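Local coordinates for protein ORF98 PTP-2 (Cydia pomonella granulosis virus, PDB 6I28) that probably acts as a dual-specificity protein phosphatase, removing phosphate from tyrosine and serine or threonine residues of proteins such as MAP kinases, at residues 63-68 with 86-91. Numbering follows the deposited sequence. Where two conformers were deposited one is given.
Sequences DHLHVH and FNYLWL
Asp63, whose main chain meets Tyr88 OH, has its carboxylate OD1 held by two salt bridges, to Lys92 and Lys98. These probably favour the charged carboxylate. The CB of Asp63 leaves the backbone away from residues 86-91, yet OD1 still meets Lys92, the next residue of that helix. This is the dual-specificity phosphatase fold, an alpha/beta domain built round a mixed sheet. Strand 64-68 is the outermost strand on its side, parallel to strand 41-46, and helix 82-95 packs over one face. Tyr88 OH reaches the backbone just before strand 64-68. It hydrogen-bonds to the carbonyl O of Gly62. Tyr88 OH lies 3.3 Å from Asp63 C.

The backbones stay well apart: Leu65 and Tyr88 give the closest CA pair, at 8.6 Å. Their side chains meet between the two backbones and run past each other in opposite directions. Leu65 CD2 sits over one face of the Tyr88 ring in a CH-pi contact. Leu65 CD2 is 3.7 Å from the centroid of the Tyr88 ring, 19° off its normal and shifted toward CG. Leu65 CB covers the other end of the ring, 3.8 Å from Tyr88 CZ. The leucine lies along the ring from CG to CZ. In Tyr88, CG is anti to the backbone N (chi1 -177°), which carries the ring out from the helix toward the sheet. The ring also touches Cys41 and Val43 of the neighbouring strand, and Leu65 meets Met84 and Leu85 about one turn earlier on the helix. At the hydroxyl end, Asp63 CA lies 3.5 Å from Tyr88 OH.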
loop_
_atom_site.group_PDB
_atom_site.type_symbol
_atom_site.label_atom_id
_atom_site.label_comp_id
_atom_site.label_asym_id
_atom_site.label_seq_id
_atom_site.Cartn_x
_atom_site.Cartn_y
_atom_site.Cartn_z
ATOM N N ASP A 63 13.385 7.492 -2.748
ATOM C CA ASP A 63 12.706 6.965 -1.569
ATOM C C ASP A 63 11.334 7.560 -1.364
ATOM O O ASP A 63 10.635 7.153 -0.408
ATOM C CB ASP A 63 13.538 7.154 -0.298
ATOM C CG ASP A 63 14.788 6.288 -0.274
ATOM O OD1 ASP A 63 14.857 5.280 -1.010
ATOM O OD2 ASP A 63 15.733 6.650 0.441
ATOM N N HIS A 64 10.842 8.343 -2.307
ATOM C CA HIS A 64 9.470 8.850 -2.242
ATOM C C HIS A 64 8.856 8.737 -3.628
ATOM O O HIS A 64 9.302 9.406 -4.565
ATOM C CB HIS A 64 9.432 10.283 -1.742
ATOM C CG HIS A 64 8.063 10.744 -1.368
ATOM N ND1 HIS A 64 7.838 11.856 -0.584
ATOM C CD2 HIS A 64 6.844 10.234 -1.667
ATOM C CE1 HIS A 64 6.534 11.999 -0.415
ATOM N NE2 HIS A 64 5.911 11.028 -1.063
ATOM N N LEU A 65 7.888 7.852 -3.756
ATOM C CA LEU A 65 7.155 7.555 -4.967
ATOM C C LEU A 65 5.728 8.071 -4.858
ATOM O O LEU A 65 5.057 7.850 -3.854
ATOM C CB LEU A 65 7.105 6.046 -5.185
ATOM C CG LEU A 65 6.413 5.490 -6.435
ATOM C CD1 LEU A 65 7.120 6.140 -7.605
ATOM C CD2 LEU A 65 6.476 3.991 -6.563
ATOM N N HIS A 66 5.243 8.658 -5.927
ATOM C CA HIS A 66 3.881 9.160 -6.047
ATOM C C HIS A 66 3.227 8.534 -7.267
ATOM O O HIS A 66 3.806 8.548 -8.351
ATOM C CB HIS A 66 3.883 10.698 -6.202
ATOM C CG HIS A 66 2.552 11.277 -6.561
ATOM N ND1 HIS A 66 2.365 12.125 -7.635
ATOM C CD2 HIS A 66 1.329 11.114 -5.998
ATOM C CE1 HIS A 66 1.093 12.473 -7.714
ATOM N NE2 HIS A 66 0.442 11.861 -6.739
ATOM N N VAL A 67 2.006 8.027 -7.111
ATOM C CA VAL A 67 1.128 7.734 -8.232
ATOM C C VAL A 67 -0.147 8.561 -8.062
ATOM O O VAL A 67 -0.845 8.423 -7.043
ATOM C CB VAL A 67 0.767 6.235 -8.335
ATOM C CG1 VAL A 67 -0.232 6.050 -9.458
ATOM C CG2 VAL A 67 1.985 5.377 -8.588
ATOM N N HIS A 68 -0.451 9.402 -9.042
ATOM C CA HIS A 68 -1.706 10.127 -9.051
ATOM C C HIS A 68 -2.850 9.177 -9.376
ATOM O O HIS A 68 -2.922 8.642 -10.494
ATOM C CB HIS A 68 -1.655 11.230 -10.093
ATOM C CG HIS A 68 -2.878 12.080 -10.125
ATOM N ND1 HIS A 68 -4.016 11.731 -10.833
ATOM C CD2 HIS A 68 -3.137 13.282 -9.560
ATOM C CE1 HIS A 68 -4.925 12.676 -10.690
ATOM N NE2 HIS A 68 -4.411 13.635 -9.937
ATOM N N PHE A 86 4.151 -2.717 -6.802
ATOM C CA PHE A 86 4.643 -3.922 -6.146
ATOM C C PHE A 86 6.154 -4.064 -6.206
ATOM O O PHE A 86 6.803 -4.355 -5.185
ATOM C CB PHE A 86 3.991 -5.186 -6.697
ATOM C CG PHE A 86 4.514 -6.447 -6.047
ATOM C CD1 PHE A 86 4.006 -6.891 -4.843
ATOM C CD2 PHE A 86 5.606 -7.113 -6.578
ATOM C CE1 PHE A 86 4.517 -7.981 -4.253
ATOM C CE2 PHE A 86 6.122 -8.201 -5.954
ATOM C CZ PHE A 86 5.515 -8.667 -4.821
ATOM N N ASN A 87 6.725 -3.881 -7.400
ATOM C CA ASN A 87 8.161 -4.034 -7.589
ATOM C C ASN A 87 8.923 -2.981 -6.832
ATOM O O ASN A 87 9.974 -3.280 -6.254
ATOM C CB ASN A 87 8.477 -3.983 -9.049
ATOM C CG ASN A 87 8.063 -5.224 -9.744
ATOM O OD1 ASN A 87 8.139 -6.299 -9.189
ATOM N ND2 ASN A 87 7.613 -5.088 -10.979
ATOM N N TYR A 88 8.391 -1.756 -6.749
ATOM C CA TYR A 88 9.015 -0.740 -5.914
ATOM C C TYR A 88 9.063 -1.169 -4.452
ATOM O O TYR A 88 10.114 -1.140 -3.787
ATOM C CB TYR A 88 8.268 0.560 -6.068
ATOM C CG TYR A 88 8.854 1.706 -5.307
ATOM C CD1 TYR A 88 9.921 2.450 -5.823
ATOM C CD2 TYR A 88 8.371 2.052 -4.055
ATOM C CE1 TYR A 88 10.413 3.488 -5.111
ATOM C CE2 TYR A 88 8.874 3.112 -3.353
ATOM C CZ TYR A 88 9.903 3.847 -3.887
ATOM O OH TYR A 88 10.382 4.884 -3.114
ATOM N N LEU A 89 7.924 -1.654 -3.934
ATOM C CA LEU A 89 7.945 -2.102 -2.546
ATOM C C LEU A 89 8.947 -3.242 -2.351
ATOM O O LEU A 89 9.707 -3.255 -1.382
ATOM C CB LEU A 89 6.553 -2.565 -2.178
ATOM C CG LEU A 89 5.485 -1.447 -2.095
ATOM C CD1 LEU A 89 4.123 -2.180 -2.001
ATOM C CD2 LEU A 89 5.661 -0.518 -0.963
ATOM N N TRP A 90 8.914 -4.235 -3.237
ATOM C CA TRP A 90 9.773 -5.406 -3.117
ATOM C C TRP A 90 11.255 -4.994 -3.124
ATOM O O TRP A 90 12.029 -5.425 -2.265
ATOM C CB TRP A 90 9.411 -6.393 -4.221
ATOM C CG TRP A 90 9.880 -7.801 -3.833
ATOM C CD1 TRP A 90 9.132 -8.777 -3.173
ATOM C CD2 TRP A 90 11.158 -8.340 -4.014
ATOM N NE1 TRP A 90 9.883 -9.871 -2.963
ATOM C CE2 TRP A 90 11.141 -9.641 -3.470
ATOM C CE3 TRP A 90 12.330 -7.858 -4.592
ATOM C CZ2 TRP A 90 12.237 -10.448 -3.477
ATOM C CZ3 TRP A 90 13.406 -8.652 -4.598
ATOM C CH2 TRP A 90 13.370 -9.945 -4.045
ATOM N N LEU A 91 11.629 -4.051 -3.978
ATOM C CA LEU A 91 13.028 -3.681 -4.066
ATOM C C LEU A 91 13.471 -2.822 -2.877
ATOM O O LEU A 91 14.629 -2.951 -2.420
ATOM C CB LEU A 91 13.282 -2.972 -5.404
ATOM C CG LEU A 91 13.042 -3.817 -6.660
ATOM C CD1 LEU A 91 12.903 -2.937 -7.920
ATOM C CD2 LEU A 91 14.191 -4.842 -6.840
#